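Local coordinates for protein alkaline phosphatase D (Bacillus subtilis, PDB 2YEQ) that hydrolyses phosphate esters, acting as a secreted phosphodiesterase and alkaline phosphatase with iron and calcium in its active site, at residues A[129-134]-A[463-468]; A[169-174]-A[187-192]. All blocks are in the same frame, centred on the assembly; numbering follows the deposited sequence.

Contact 1 (A[129-134]-A[463-468]); sequences HGYYTA and TEPGAA
The loop that joins the antiparallel neighbours 451-459 and 470-477 runs past the start of helix 133-138, where Tyr131 and Thr133 meet its residues 463-467. Pro465 CG lies over one face of the Tyr131 ring, offset toward the rim, and Pro465 CD is 4.0 Å from Tyr131 CD2; a rigid apolar ring suits a partner as flat as tyrosine. At the ring's edge, and in its plane, Thr463 O approaches Tyr131 CE2 to 3.6 Å, so a carbonyl oxygen faces the slightly positive C-H rim. Thr133, in the first turn, uses both branches. Its methyl is anti to the backbone N and comes to 3.4 Å between Thr133 CG2 and Ala467 O, an oxygen already bonded to His137 NE2. Its hydroxyl lies beside the backbone N and gives a proton to a water, Thr133 OG1 being 2.8 Å from it. The same water donates to Glu464 O and accepts from Ala467 N. Gly466 turns the loop with a positive phi (93°), which a residue without a side chain adopts easily. The direct contact thus sets ring and methyl carbons against the proline ring and backbone carbonyl oxygens, while the hydrogen bonding between Thr133 and 464-467 is relayed by water.

Contact 2 (A[169-174]-A[187-192]); sequences RTHNSA and AQYRSD. With EDO (1,2-ethanediol), chain S; EDO (1,2-ethanediol), chain F.
Gln188 reaches out from its helix to lay its amide against the backbone of Thr170 and Asn172. Its chain is fully extended, with CG anti to the backbone N (chi1 174°), and this length lets the terminal amide serve both residues at once. Gln188 NE2 donates to Thr170 O at 2.9 Å, while Gln188 OE1 accepts from Asn172 N at 3.3 Å, a longer bond in which the N-H arrives almost side-on to the C=O. Cutting this side chain back to an alanine would probably leave Thr170 O and Asn172 N without these mates and open a gap between loop and helix. Asn172 OD1 also lies near Gln188 OE1, but two acceptors cannot bond, and OD1 turns instead to Arg185 NE.

His171 meets Tyr189 rim to rim, their planes nearly parallel. His171 NE2 and Tyr189 OH are 2.7 Å apart in an almost straight hydrogen bond (177°), and Tyr189 OH is also hydrogen-bonded to Tyr127 N. Gln188 OE1 lies at the edge of the same imidazole, 3.6 Å from His171 CD2.

Farther along, Arg169 bends at its third torsion and brings NH1 to Asp192 OD2, 2.9 Å away, in a salt bridge. The carboxylate oxygen lies in the guanidinium plane and offers its anti lone pair, with the two flat groups 81° apart. A short acid suits Asp192 because its other oxygen, OD1, caps Leu195 N at the start of helix 193-201. The loop after strand 145-148 is thereby held against the C-terminal part of helix 179-190 and the N-cap of helix 193-201, within the crossover that leads to the parallel, adjacent strand 203-206.

In the fold
Contact 2 is nested in the chain between the two segments of contact 1, and their centres are about 16 Å apart. Tyr132 and Arg169 join them. The ring of Tyr132, which plays no part in contact 1 itself, makes a cation-pi interaction with Arg169 and packs on Asp192, with Tyr132 CD2 3.3 Å from Asp192 CG. Arg169 NH2 also packs against Gly130 O, at 2.9 Å. Tyr132 OH is bonded to Gln125 O, directly after the iron ligand Cys124, so this junction adjoins the chain of the metal site. Asp151, shared by iron and calcium, follows strand 145-148, and the calcium ligands Asp209 and Asp210 follow strand 203-206.

Contact 1 (A[129-134]-A[463-468])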
ATOM      1  N   HIS A 129      -3.023  -6.939 -15.232  1.00 17.73           N
ATOM      2  CA  HIS A 129      -2.970  -5.694 -16.006  1.00 18.51           C
ATOM      3  C   HIS A 129      -1.585  -5.345 -16.563  1.00 19.52           C
ATOM      4  O   HIS A 129      -1.480  -4.532 -17.483  1.00 17.37           O
ATOM      5  CB  HIS A 129      -3.518  -4.530 -15.182  1.00 18.86           C
ATOM      6  CG  HIS A 129      -4.999  -4.620 -14.974  1.00 20.14           C
ATOM      7  ND1 HIS A 129      -5.759  -3.576 -14.492  1.00 20.86           N
ATOM      8  CD2 HIS A 129      -5.867  -5.633 -15.226  1.00 19.61           C
ATOM      9  CE1 HIS A 129      -7.025  -3.953 -14.430  1.00 20.53           C
ATOM     10  NE2 HIS A 129      -7.116  -5.195 -14.871  1.00 19.82           N
ATOM     11  N   GLY A 130      -0.549  -5.964 -16.024  1.00 19.07           N
ATOM     12  CA  GLY A 130       0.784  -5.745 -16.556  1.00 20.34           C
ATOM     13  C   GLY A 130       1.840  -6.478 -15.783  1.00 18.91           C
ATOM     14  O   GLY A 130       1.547  -7.155 -14.797  1.00 18.42           O
ATOM     15  N   TYR A 131       3.067  -6.334 -16.281  1.00 19.86           N
ATOM     16  CA  TYR A 131       4.271  -6.864 -15.662  1.00 20.31           C
ATOM     17  C   TYR A 131       4.738  -5.923 -14.571  1.00 18.31           C
ATOM     18  O   TYR A 131       4.451  -4.715 -14.597  1.00 18.59           O
ATOM     19  CB  TYR A 131       5.342  -7.156 -16.775  1.00 20.19           C
ATOM     20  CG  TYR A 131       4.821  -8.265 -17.659  1.00 20.06           C
ATOM     21  CD1 TYR A 131       4.900  -9.605 -17.256  1.00 20.19           C
ATOM     22  CD2 TYR A 131       4.106  -7.975 -18.816  1.00 21.79           C
ATOM     23  CE1 TYR A 131       4.351 -10.628 -18.028  1.00 20.61           C
ATOM     24  CE2 TYR A 131       3.543  -8.974 -19.577  1.00 21.76           C
ATOM     25  CZ  TYR A 131       3.664 -10.303 -19.175  1.00 21.70           C
ATOM     26  OH  TYR A 131       3.071 -11.270 -19.930  1.00 24.09           O
ATOM     27  N   TYR A 132       5.425  -6.495 -13.595  1.00 16.78           N
ATOM     28  CA  TYR A 132       5.950  -5.803 -12.433  1.00 17.36           C
ATOM     29  C   TYR A 132       7.347  -5.161 -12.653  1.00 17.87           C
ATOM     30  O   TYR A 132       8.187  -5.089 -11.755  1.00 15.85           O
ATOM     31  CB  TYR A 132       5.968  -6.752 -11.233  1.00 18.94           C
ATOM     32  CG  TYR A 132       4.576  -7.187 -10.704  1.00 18.85           C
ATOM     33  CD1 TYR A 132       3.395  -6.555 -11.105  1.00 18.10           C
ATOM     34  CD2 TYR A 132       4.482  -8.208  -9.761  1.00 18.70           C
ATOM     35  CE1 TYR A 132       2.141  -6.970 -10.601  1.00 17.82           C
ATOM     36  CE2 TYR A 132       3.265  -8.613  -9.249  1.00 17.82           C
ATOM     37  CZ  TYR A 132       2.093  -8.004  -9.669  1.00 19.22           C
ATOM     38  OH  TYR A 132       0.898  -8.439  -9.122  1.00 17.12           O
ATOM     39  N   THR A 133       7.528  -4.597 -13.827  1.00 20.47           N
ATOM     40  CA  THR A 133       8.723  -3.806 -14.140  1.00 21.76           C
ATOM     41  C   THR A 133       8.990  -2.728 -13.082  1.00 21.41           C
ATOM     42  O   THR A 133      10.147  -2.460 -12.733  1.00 20.80           O
ATOM     43  CB  THR A 133       8.548  -3.155 -15.488  1.00 23.02           C
ATOM     44  OG1 THR A 133       7.977  -4.112 -16.384  1.00 24.65           O
ATOM     45  CG2 THR A 133       9.904  -2.613 -16.046  1.00 23.07           C
ATOM     46  N   ALA A 134       7.929  -2.125 -12.527  1.00 20.74           N
ATOM     47  CA  ALA A 134       8.123  -1.127 -11.476  1.00 17.54           C
ATOM     48  C   ALA A 134       8.981  -1.644 -10.342  1.00 17.48           C
ATOM     49  O   ALA A 134       9.819  -0.904  -9.806  1.00 19.10           O
ATOM     50  CB  ALA A 134       6.759  -0.574 -10.919  1.00 17.93           C
ATOM     51  N   THR A 463       2.325  -3.458 -20.276  1.00 19.43           N
ATOM     52  CA  THR A 463       1.738  -4.571 -21.018  1.00 22.34           C
ATOM     53  C   THR A 463       2.819  -5.452 -21.680  1.00 26.45           C
ATOM     54  O   THR A 463       2.533  -6.572 -22.091  1.00 24.22           O
ATOM     55  CB  THR A 463       0.731  -4.084 -22.098  1.00 24.13           C
ATOM     56  OG1 THR A 463       1.320  -3.040 -22.895  1.00 24.88           O
ATOM     57  CG2 THR A 463      -0.545  -3.567 -21.464  1.00 24.72           C
ATOM     58  N   GLU A 464       4.034  -4.909 -21.795  1.00 26.96           N
ATOM     59  CA  GLU A 464       5.233  -5.655 -22.180  1.00 28.99           C
ATOM     60  C   GLU A 464       6.256  -5.456 -21.077  1.00 25.80           C
ATOM     61  O   GLU A 464       6.299  -4.398 -20.452  1.00 23.04           O
ATOM     62  CB  GLU A 464       5.835  -5.129 -23.484  1.00 32.56           C
ATOM     63  CG  GLU A 464       4.878  -4.988 -24.640  1.00 38.94           C
ATOM     64  CD  GLU A 464       4.280  -6.317 -25.088  1.00 48.54           C
ATOM     65  OE1 GLU A 464       4.898  -7.384 -24.879  1.00 55.08           O
ATOM     66  OE2 GLU A 464       3.176  -6.293 -25.661  1.00 61.28           O
ATOM     67  N   PRO A 465       7.064  -6.473 -20.797  1.00 26.60           N
ATOM     68  CA  PRO A 465       8.175  -6.294 -19.870  1.00 27.77           C
ATOM     69  C   PRO A 465       9.192  -5.284 -20.412  1.00 28.04           C
ATOM     70  O   PRO A 465       9.227  -5.034 -21.623  1.00 28.30           O
ATOM     71  CB  PRO A 465       8.818  -7.683 -19.799  1.00 29.90           C
ATOM     72  CG  PRO A 465       7.930  -8.585 -20.511  1.00 31.11           C
ATOM     73  CD  PRO A 465       7.090  -7.796 -21.427  1.00 31.12           C
ATOM     74  N   GLY A 466       9.961  -4.681 -19.518  1.00 29.67           N
ATOM     75  CA  GLY A 466      11.184  -3.957 -19.890  1.00 32.35           C
ATOM     76  C   GLY A 466      11.116  -2.462 -20.166  1.00 34.79           C
ATOM     77  O   GLY A 466      12.058  -1.906 -20.736  1.00 34.28           O
ATOM     78  N   ALA A 467      10.031  -1.794 -19.770  1.00 28.50           N
ATOM     79  CA  ALA A 467       9.981  -0.331 -19.833  1.00 26.29           C
ATOM     80  C   ALA A 467      11.039   0.319 -18.949  1.00 23.17           C
ATOM     81  O   ALA A 467      11.346  -0.149 -17.865  1.00 24.24           O
ATOM     82  CB  ALA A 467       8.574   0.215 -19.449  1.00 22.78           C
ATOM     83  N   ALA A 468      11.581   1.427 -19.437  1.00 24.35           N
ATOM     84  CA  ALA A 468      12.522   2.245 -18.687  1.00 24.11           C
ATOM     85  C   ALA A 468      11.720   3.081 -17.669  1.00 23.50           C
ATOM     86  O   ALA A 468      10.556   3.361 -17.895  1.00 23.42           O
ATOM     87  CB  ALA A 468      13.301   3.178 -19.663  1.00 24.33           C
TER
HETATM   88  O   HOH W   1       7.279  -2.614 -18.636  1.00 24.15           O
HETATM   89  O   HOH W   2       9.463  -6.177 -16.412  1.00 45.80           O

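Contact 2 (A[169-174]-A[187-192])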
ATOM      1  N   ARG A 169      -1.757 -10.968 -18.328  1.00 20.00           N
ATOM      2  CA  ARG A 169      -1.650 -12.186 -17.534  1.00 19.88           C
ATOM      3  C   ARG A 169      -3.045 -12.522 -16.999  1.00 21.27           C
ATOM      4  O   ARG A 169      -3.988 -11.745 -17.189  1.00 21.18           O
ATOM      5  CB  ARG A 169      -0.654 -12.021 -16.393  1.00 18.74           C
ATOM      6  CG  ARG A 169       0.760 -11.564 -16.813  1.00 19.46           C
ATOM      7  CD  ARG A 169       1.774 -11.740 -15.697  1.00 19.30           C
ATOM      8  NE  ARG A 169       1.765 -10.588 -14.773  1.00 18.61           N
ATOM      9  CZ  ARG A 169       2.676 -10.357 -13.843  1.00 19.51           C
ATOM     10  NH1 ARG A 169       3.661 -11.214 -13.658  1.00 21.05           N
ATOM     11  NH2 ARG A 169       2.609  -9.268 -13.079  1.00 20.41           N
ATOM     12  N   THR A 170      -3.168 -13.658 -16.329  1.00 22.83           N
ATOM     13  CA  THR A 170      -4.487 -14.217 -15.978  1.00 20.78           C
ATOM     14  C   THR A 170      -4.490 -14.714 -14.554  1.00 20.46           C
ATOM     15  O   THR A 170      -3.589 -15.461 -14.151  1.00 18.81           O
ATOM     16  CB  THR A 170      -4.829 -15.400 -16.912  1.00 22.72           C
ATOM     17  OG1 THR A 170      -4.767 -14.943 -18.265  1.00 22.45           O
ATOM     18  CG2 THR A 170      -6.259 -15.948 -16.620  1.00 20.83           C
ATOM     19  N   HIS A 171      -5.516 -14.345 -13.786  1.00 18.50           N
ATOM     20  CA  HIS A 171      -5.648 -14.863 -12.451  1.00 18.00           C
ATOM     21  C   HIS A 171      -5.732 -16.382 -12.457  1.00 18.95           C
ATOM     22  O   HIS A 171      -6.189 -16.975 -13.426  1.00 20.56           O
ATOM     23  CB  HIS A 171      -6.853 -14.233 -11.743  1.00 19.67           C
ATOM     24  CG  HIS A 171      -6.561 -12.894 -11.156  1.00 19.52           C
ATOM     25  ND1 HIS A 171      -7.439 -11.832 -11.243  1.00 21.34           N
ATOM     26  CD2 HIS A 171      -5.476 -12.433 -10.486  1.00 19.83           C
ATOM     27  CE1 HIS A 171      -6.903 -10.779 -10.642  1.00 22.93           C
ATOM     28  NE2 HIS A 171      -5.724 -11.123 -10.155  1.00 20.44           N
ATOM     29  N   ASN A 172      -5.252 -16.981 -11.371  1.00 19.44           N
ATOM     30  CA  ASN A 172      -5.055 -18.424 -11.233  1.00 21.50           C
ATOM     31  C   ASN A 172      -6.331 -19.197 -10.955  1.00 23.84           C
ATOM     32  O   ASN A 172      -6.349 -20.417 -11.111  1.00 23.43           O
ATOM     33  CB  ASN A 172      -4.083 -18.705 -10.079  1.00 20.97           C
ATOM     34  CG  ASN A 172      -4.681 -18.358  -8.674  1.00 25.06           C
ATOM     35  OD1 ASN A 172      -5.099 -17.223  -8.411  1.00 27.02           O
ATOM     36  ND2 ASN A 172      -4.708 -19.338  -7.786  1.00 22.05           N
ATOM     37  N   SER A 173      -7.390 -18.491 -10.547  1.00 21.84           N
ATOM     38  CA  SER A 173      -8.618 -19.125 -10.105  1.00 21.34           C
ATOM     39  C   SER A 173      -9.823 -18.226 -10.326  1.00 23.88           C
ATOM     40  O   SER A 173      -9.686 -17.046 -10.655  1.00 21.48           O
ATOM     41  CB  SER A 173      -8.510 -19.460  -8.619  1.00 21.51           C
ATOM     42  OG  SER A 173      -8.598 -18.293  -7.785  1.00 19.49           O
ATOM     43  N   ALA A 174     -11.014 -18.789 -10.147  1.00 21.81           N
ATOM     44  CA  ALA A 174     -12.227 -17.983 -10.000  1.00 21.73           C
ATOM     45  C   ALA A 174     -12.074 -17.064  -8.812  1.00 20.77           C
ATOM     46  O   ALA A 174     -11.135 -17.188  -8.029  1.00 20.35           O
ATOM     47  CB  ALA A 174     -13.483 -18.893  -9.795  1.00 20.69           C
ATOM     48  N   ALA A 187       0.184 -16.418  -3.339  1.00 19.90           N
ATOM     49  CA  ALA A 187       1.279 -17.133  -3.968  1.00 18.37           C
ATOM     50  C   ALA A 187       1.447 -16.760  -5.438  1.00 19.53           C
ATOM     51  O   ALA A 187       2.587 -16.644  -5.909  1.00 18.82           O
ATOM     52  CB  ALA A 187       1.089 -18.649  -3.801  1.00 19.30           C
ATOM     53  N   GLN A 188       0.349 -16.564  -6.173  1.00 17.84           N
ATOM     54  CA  GLN A 188       0.454 -16.183  -7.578  1.00 18.30           C
ATOM     55  C   GLN A 188       1.202 -14.861  -7.726  1.00 19.55           C
ATOM     56  O   GLN A 188       2.086 -14.743  -8.563  1.00 18.95           O
ATOM     57  CB  GLN A 188      -0.906 -16.045  -8.254  1.00 17.11           C
ATOM     58  CG  GLN A 188      -0.811 -15.505  -9.668  1.00 17.78           C
ATOM     59  CD  GLN A 188      -2.140 -15.459 -10.394  1.00 19.61           C
ATOM     60  OE1 GLN A 188      -3.152 -15.034  -9.822  1.00 20.63           O
ATOM     61  NE2 GLN A 188      -2.145 -15.881 -11.673  1.00 16.39           N
ATOM     62  N   TYR A 189       0.787 -13.867  -6.947  1.00 18.72           N
ATOM     63  CA  TYR A 189       1.372 -12.518  -6.990  1.00 17.94           C
ATOM     64  C   TYR A 189       2.818 -12.517  -6.515  1.00 17.83           C
ATOM     65  O   TYR A 189       3.678 -11.952  -7.169  1.00 17.58           O
ATOM     66  CB  TYR A 189       0.533 -11.526  -6.132  1.00 17.91           C
ATOM     67  CG  TYR A 189      -0.685 -10.970  -6.857  1.00 17.49           C
ATOM     68  CD1 TYR A 189      -1.654 -11.814  -7.382  1.00 17.84           C
ATOM     69  CD2 TYR A 189      -0.890  -9.603  -6.970  1.00 17.31           C
ATOM     70  CE1 TYR A 189      -2.764 -11.314  -8.033  1.00 19.06           C
ATOM     71  CE2 TYR A 189      -1.988  -9.086  -7.631  1.00 16.45           C
ATOM     72  CZ  TYR A 189      -2.947  -9.947  -8.134  1.00 18.12           C
ATOM     73  OH  TYR A 189      -4.036  -9.443  -8.809  1.00 16.12           O
ATOM     74  N   ARG A 190       3.069 -13.174  -5.384  1.00 17.34           N
ATOM     75  CA  ARG A 190       4.358 -13.174  -4.728  1.00 19.14           C
ATOM     76  C   ARG A 190       5.416 -14.032  -5.477  1.00 20.73           C
ATOM     77  O   ARG A 190       6.605 -13.915  -5.192  1.00 23.83           O
ATOM     78  CB  ARG A 190       4.184 -13.642  -3.284  1.00 18.52           C
ATOM     79  CG  ARG A 190       5.374 -13.494  -2.362  1.00 20.00           C
ATOM     80  CD  ARG A 190       5.827 -12.041  -2.308  1.00 20.52           C
ATOM     81  NE  ARG A 190       6.304 -11.556  -1.029  1.00 21.55           N
ATOM     82  CZ  ARG A 190       5.637 -11.530   0.131  1.00 27.54           C
ATOM     83  NH1 ARG A 190       4.418 -12.037   0.268  1.00 39.45           N
ATOM     84  NH2 ARG A 190       6.235 -11.041   1.209  1.00 29.91           N
ATOM     85  N   SER A 191       4.975 -14.862  -6.424  1.00 19.64           N
ATOM     86  CA  SER A 191       5.855 -15.688  -7.246  1.00 21.39           C
ATOM     87  C   SER A 191       6.636 -14.845  -8.275  1.00 21.46           C
ATOM     88  O   SER A 191       7.578 -15.329  -8.881  1.00 20.93           O
ATOM     89  CB  SER A 191       5.015 -16.708  -8.050  1.00 21.06           C
ATOM     90  OG  SER A 191       4.600 -17.742  -7.204  1.00 26.44           O
ATOM     91  N   ASP A 192       6.155 -13.640  -8.545  1.00 20.42           N
ATOM     92  CA  ASP A 192       6.771 -12.781  -9.541  1.00 20.65           C
ATOM     93  C   ASP A 192       8.167 -12.376  -9.070  1.00 18.22           C
ATOM     94  O   ASP A 192       8.314 -11.845  -7.982  1.00 18.22           O
ATOM     95  CB  ASP A 192       5.917 -11.545  -9.767  1.00 19.67           C
ATOM     96  CG  ASP A 192       6.484 -10.662 -10.835  1.00 20.01           C
ATOM     97  OD1 ASP A 192       7.497  -9.998 -10.518  1.00 20.29           O
ATOM     98  OD2 ASP A 192       5.948 -10.653 -11.964  1.00 20.70           O
TER
HETATM   99  C1  EDO S 550     -11.055 -22.124  -8.842  1.00 50.43           C
HETATM  100  O1  EDO S 550     -11.100 -21.702 -10.219  1.00 40.69           O
HETATM  101  C2  EDO S 550     -11.863 -21.194  -7.936  1.00 53.54           C
HETATM  102  O2  EDO S 550     -11.704 -21.578  -6.564  1.00 58.11           O
HETATM  103  C1  EDO F 532      -8.304 -20.385 -14.110  1.00 48.22           C
HETATM  104  O1  EDO F 532      -7.428 -19.490 -14.805  1.00 47.28           O
HETATM  105  C2  EDO F 532      -9.730 -19.865 -14.131  1.00 48.66           C
HETATM  106  O2  EDO F 532     -10.595 -20.837 -13.546  1.00 57.10           O